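Local coordinates for protein GlcNAc Inducible Gene 2, GIG2 (Candida albicans, PDB 6AKZ) that binds iron and is probably an oxygenase of the DUF1479 (Gig2-like) family, built on a cupin-type fold and induced by N-acetylglucosamine, at residues N72-Q77 and K150-E155; V61-F66 and C87-N92. All blocks are in the same frame, centred on the assembly; numbering follows the deposited sequence.

Contact 1: residues N72-Q77 and K150-E155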
# COMPACT_ATOMS: atom_id res chain seq x y z
N ASN A 72 -14.29 11.81 12.74
CA ASN A 72 -13.49 11.19 11.72
C ASN A 72 -12.03 11.64 11.65
O ASN A 72 -11.53 11.87 10.58
CB ASN A 72 -14.14 11.37 10.36
CG ASN A 72 -15.58 10.94 10.37
OD1 ASN A 72 -15.88 9.77 10.53
ND2 ASN A 72 -16.47 11.90 10.34
N LYS A 73 -11.38 11.75 12.82
CA LYS A 73 -9.97 12.11 12.95
C LYS A 73 -9.31 11.19 13.88
O LYS A 73 -9.87 10.87 14.90
CB LYS A 73 -9.79 13.50 13.57
CG LYS A 73 -10.32 14.58 12.73
CD LYS A 73 -10.32 15.94 13.44
CE LYS A 73 -11.36 16.82 12.75
NZ LYS A 73 -11.36 18.20 13.31
N LEU A 74 -8.06 10.83 13.57
CA LEU A 74 -7.28 10.14 14.57
C LEU A 74 -6.98 11.19 15.63
O LEU A 74 -6.62 12.33 15.27
CB LEU A 74 -5.98 9.59 14.01
CG LEU A 74 -6.09 8.50 12.93
CD1 LEU A 74 -4.69 8.12 12.47
CD2 LEU A 74 -6.85 7.26 13.37
N PRO A 75 -7.11 10.82 16.90
CA PRO A 75 -6.49 11.69 17.97
C PRO A 75 -5.02 12.03 17.73
O PRO A 75 -4.28 11.18 17.20
CB PRO A 75 -6.60 10.83 19.21
CG PRO A 75 -7.07 9.52 18.81
CD PRO A 75 -7.57 9.53 17.43
N GLN A 76 -4.61 13.20 18.24
CA GLN A 76 -3.29 13.72 18.05
C GLN A 76 -2.19 12.71 18.39
O GLN A 76 -1.27 12.54 17.60
CB GLN A 76 -3.12 15.06 18.84
CG GLN A 76 -1.73 15.69 18.78
CD GLN A 76 -1.38 16.45 20.07
OE1 GLN A 76 -1.38 15.91 21.20
NE2 GLN A 76 -1.05 17.71 19.90
N GLN A 77 -2.22 12.09 19.55
CA GLN A 77 -1.14 11.16 19.89
C GLN A 77 -1.06 9.96 18.91
O GLN A 77 0.02 9.45 18.56
CB GLN A 77 -1.37 10.67 21.31
CG GLN A 77 -0.46 9.58 21.85
CD GLN A 77 -1.07 8.95 23.12
OE1 GLN A 77 -2.28 8.78 23.22
NE2 GLN A 77 -0.21 8.58 24.08
N LYS A 150 -12.09 7.60 6.28
CA LYS A 150 -12.16 9.05 6.34
C LYS A 150 -11.07 9.56 7.27
O LYS A 150 -10.35 10.49 6.94
CB LYS A 150 -13.51 9.58 6.82
CG LYS A 150 -14.64 9.51 5.85
CD LYS A 150 -15.94 9.97 6.54
CE LYS A 150 -17.23 9.28 6.05
NZ LYS A 150 -17.98 8.54 7.14
N ALA A 151 -10.89 8.92 8.40
CA ALA A 151 -9.91 9.39 9.40
C ALA A 151 -8.47 9.23 8.86
O ALA A 151 -7.66 10.12 8.96
CB ALA A 151 -10.07 8.62 10.67
N MET A 152 -8.20 8.09 8.21
CA MET A 152 -6.88 7.89 7.57
C MET A 152 -6.57 8.88 6.50
O MET A 152 -5.43 9.34 6.41
CB MET A 152 -6.69 6.47 7.03
CG MET A 152 -6.79 5.36 8.15
SD MET A 152 -5.98 5.64 9.69
CE MET A 152 -4.27 5.36 9.21
N SER A 153 -7.57 9.26 5.73
CA SER A 153 -7.38 10.17 4.58
C SER A 153 -6.91 11.56 5.05
O SER A 153 -6.20 12.22 4.30
CB SER A 153 -8.66 10.29 3.78
OG SER A 153 -9.57 11.20 4.36
N LYS A 154 -7.27 11.94 6.26
CA LYS A 154 -6.81 13.19 6.88
C LYS A 154 -5.35 13.23 7.34
O LYS A 154 -4.83 14.29 7.67
CB LYS A 154 -7.71 13.52 8.03
CG LYS A 154 -9.15 13.70 7.58
CD LYS A 154 -9.90 14.12 8.81
CE LYS A 154 -11.34 14.51 8.55
NZ LYS A 154 -12.07 13.56 7.79
N GLU A 155 -4.69 12.08 7.32
CA GLU A 155 -3.26 12.02 7.60
C GLU A 155 -2.48 12.38 6.36
O GLU A 155 -1.32 12.82 6.45
CB GLU A 155 -2.91 10.68 8.10
CG GLU A 155 -3.72 10.26 9.36
CD GLU A 155 -3.35 11.10 10.59
OE1 GLU A 155 -2.13 11.40 10.74
OE2 GLU A 155 -4.27 11.54 11.39
O HOH W 1 -6.89 11.46 11.00
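Lys73 and Ala151 are the CA pair nearest each other, 4.5 Å apart, where the loop leading into helix 76-85 runs past the last residues of helix 143-153. Asn72 adopts positive phi and psi (44°/45°), which turns its carbonyl onto the helix: Asn72 O lies 3.2 Å from Ala151 CA in a CA-H...O contact. The same oxygen accepts a weak hydrogen bond from Lys154, whose NZ stands 3.3 Å off. Lys154 gets there with a straight chain that bends only at its last torsion (chi4 50°), so that CD and CE pass close to the oxygen before the ammonium reaches it. On its way the CD methylene of Lys154 touches CG of Lys73, and the Asn72 side chain crosses the CD methylene of Lys150 at a slant.

Leu74, like Asn72, turns toward the helix, but it is buried. Its CD1 packs 3.9 Å from Met152 SD, with the methionine chain folded back by its bent chi2 and chi3, and the leucine also rests almost at right angles across the Glu155 side chain. One water ties the polar groups together: it accepts from Leu74 N at 2.9 Å and donates to Ala151 O at 2.6 Å and to Glu155 OE2 at 2.7 Å. The other carboxylate oxygen, Glu155 OE1, is hydrogen-bonded to Ser79 OG in helix 76-85, and Lys83 reaches the Glu155 carbonyl.

The exposed lysines thus lie at the rim, while Leu74, Ala151 and Met152 form the buried part beside the Glu155 carboxylate. Both oxygens of that carboxylate are bound, OE2 through a water that also takes up a loop N-H and a carbonyl near the helix end; this ties the start of one helix to the end of another.

Contact 2: residues V61-F66 and C87-N92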
# COMPACT_ATOMS: atom_id res chain seq x y z
N VAL A 61 3.78 -1.16 17.68
CA VAL A 61 2.90 -0.77 16.63
C VAL A 61 1.78 0.06 17.20
O VAL A 61 1.12 -0.36 18.14
CB VAL A 61 2.25 -2.04 15.95
CG1 VAL A 61 1.16 -1.68 14.99
CG2 VAL A 61 3.38 -2.84 15.31
N PRO A 62 1.55 1.23 16.63
CA PRO A 62 0.41 2.04 17.09
C PRO A 62 -0.94 1.27 17.07
O PRO A 62 -1.27 0.55 16.11
CB PRO A 62 0.40 3.18 16.12
CG PRO A 62 1.80 3.28 15.61
CD PRO A 62 2.27 1.86 15.51
N LYS A 63 -1.68 1.43 18.13
CA LYS A 63 -2.94 0.78 18.26
C LYS A 63 -3.91 1.72 18.96
O LYS A 63 -3.54 2.43 19.84
CB LYS A 63 -2.72 -0.48 19.10
CG LYS A 63 -3.89 -1.41 19.20
CD LYS A 63 -3.55 -2.76 19.79
CE LYS A 63 -3.68 -2.84 21.29
NZ LYS A 63 -3.14 -4.14 21.72
N CYS A 64 -5.15 1.69 18.56
CA CYS A 64 -6.17 2.45 19.23
C CYS A 64 -7.52 1.83 19.05
O CYS A 64 -7.65 0.93 18.27
CB CYS A 64 -6.18 3.89 18.81
SG CYS A 64 -6.86 4.19 17.18
N ASP A 65 -8.49 2.29 19.82
CA ASP A 65 -9.85 1.81 19.72
C ASP A 65 -10.71 2.65 18.79
O ASP A 65 -10.55 3.82 18.74
CB ASP A 65 -10.57 1.74 21.05
CG ASP A 65 -11.75 0.78 21.02
OD1 ASP A 65 -11.53 -0.31 21.54
OD2 ASP A 65 -12.86 1.10 20.49
N PHE A 66 -11.63 1.98 18.10
CA PHE A 66 -12.47 2.67 17.17
C PHE A 66 -13.14 3.86 17.88
O PHE A 66 -13.28 4.90 17.30
CB PHE A 66 -13.52 1.72 16.61
CG PHE A 66 -14.45 2.37 15.68
CD1 PHE A 66 -14.00 2.80 14.49
CD2 PHE A 66 -15.76 2.61 16.02
CE1 PHE A 66 -14.80 3.43 13.63
CE2 PHE A 66 -16.58 3.26 15.15
CZ PHE A 66 -16.09 3.67 13.95
N CYS A 87 2.12 2.41 10.47
CA CYS A 87 1.14 1.31 10.58
C CYS A 87 0.25 1.67 11.79
O CYS A 87 0.59 2.52 12.64
CB CYS A 87 1.82 -0.08 10.74
SG CYS A 87 3.07 -0.06 12.04
N LEU A 88 -0.89 1.08 11.82
CA LEU A 88 -1.91 1.29 12.86
C LEU A 88 -2.84 0.10 12.92
O LEU A 88 -3.34 -0.33 11.88
CB LEU A 88 -2.71 2.54 12.52
CG LEU A 88 -3.87 2.88 13.49
CD1 LEU A 88 -3.40 3.18 14.92
CD2 LEU A 88 -4.52 4.16 12.94
N MET A 89 -3.18 -0.36 14.12
CA MET A 89 -4.22 -1.31 14.35
C MET A 89 -5.35 -0.59 15.12
O MET A 89 -5.11 0.01 16.15
CB MET A 89 -3.69 -2.51 15.12
CG MET A 89 -4.83 -3.48 15.63
SD MET A 89 -4.15 -4.84 16.64
CE MET A 89 -3.28 -5.76 15.45
N ILE A 90 -6.53 -0.59 14.55
CA ILE A 90 -7.73 0.01 15.17
C ILE A 90 -8.60 -1.10 15.64
O ILE A 90 -9.11 -1.94 14.84
CB ILE A 90 -8.46 0.86 14.14
CG1 ILE A 90 -7.54 1.90 13.50
CG2 ILE A 90 -9.71 1.49 14.78
CD1 ILE A 90 -8.17 2.62 12.34
N GLU A 91 -8.81 -1.18 16.93
CA GLU A 91 -9.60 -2.28 17.51
C GLU A 91 -11.10 -2.03 17.54
O GLU A 91 -11.51 -0.91 17.60
CB GLU A 91 -9.08 -2.57 18.91
CG GLU A 91 -7.72 -3.20 18.82
CD GLU A 91 -7.32 -3.98 20.07
OE1 GLU A 91 -7.00 -3.24 21.02
OE2 GLU A 91 -7.27 -5.28 20.05
N ASN A 92 -11.92 -3.07 17.38
CA ASN A 92 -13.33 -3.00 17.65
C ASN A 92 -14.07 -2.13 16.62
O ASN A 92 -15.01 -1.40 16.93
CB ASN A 92 -13.61 -2.52 19.10
CG ASN A 92 -13.05 -3.45 20.19
OD1 ASN A 92 -13.25 -4.65 20.18
ND2 ASN A 92 -12.46 -2.88 21.18
O HOH W 2 -4.06 -6.41 20.74
O HOH W 3 -5.94 -4.24 23.20
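Strands 63-65 and 87-91 pair in parallel, with Lys63 beside Met89, Cys64 beside Ile90 and Asp65 beside Glu91, and their short axes diverge by 23°. Four backbone bonds form the ladder. Met89 N gives to Pro62 O (2.9 Å), Met89 O takes Cys64 N, Glu91 N gives to Cys64 O (2.8 Å), and Glu91 O takes Phe66 N. Met89 and Glu91 therefore spend both N-H and C=O on residues 62-66. CA-H...O contacts from Leu88, Lys63 and Ile90 give the oxygens of Pro62, Met89 and Cys64 a second, weaker partner. Cys87 O is the exception: Pro62 CG presses on it at 3.3 Å, and it is buried with no polar partner.

Past the ladder, Asn92 ND2 donates to Asp65 OD1 at 2.8 Å. The donor reaches the syn side of the carboxylate, 20° out of its plane, and the carboxylate and amide planes stand 42° apart. Asp65 OD2 accepts from Ile67 N, so both carboxylate oxygens are used; Asp65 N donates to Asp68 OD2.

Lys63 lies alongside Met89, its CD 3.8 Å from Met89 SD, and a bend at chi3 brings CE of Lys63 against Glu91 OE1. Lys63 NZ stays 4.0 Å from Glu91 OE1, too far for a salt bridge. Two waters link the groups, both accepting from NZ and donating to the carboxylate: one lies 2.6 Å from Lys63 NZ and binds Glu91 OE2 weakly, the other 2.6 Å from Glu91 OE1, its bond from NZ weak.

Helix 76-85 completes a beta-alpha-beta crossover, covering Pro62 and Leu88, while helix 143-153 packs on Leu88, Ile90 and Phe66. Strand 63-65 is one of the two outermost strands of the mixed sheet; strand 87-91 bonds on its other edge to strand 346-350, through Leu88 with Phe348 and Ile90 with Phe346.

How the contacts relate
Contact 2 pairs the two strands of a beta-alpha-beta unit at the sheet edge; contact 1 joins the lead-in to its helix, 76-85, to helix 143-153, which lies against the same sheet. The two meet at Leu88, whose CD2 lies 3.9 Å from Leu74 CD2 and equally far from Met152 SD. Each mixes buried and exposed residues, but their chemistry differs: contact 2 is held by regular backbone bonding, whereas contact 1 relies on apolar packing, one weak direct bond and a bridging water. Lysines mark the solvent side of both. Contact 1 lies away from the iron site; contact 2 comes nearer, with the Cys87 side chain about 8 Å from that of the iron ligand His355.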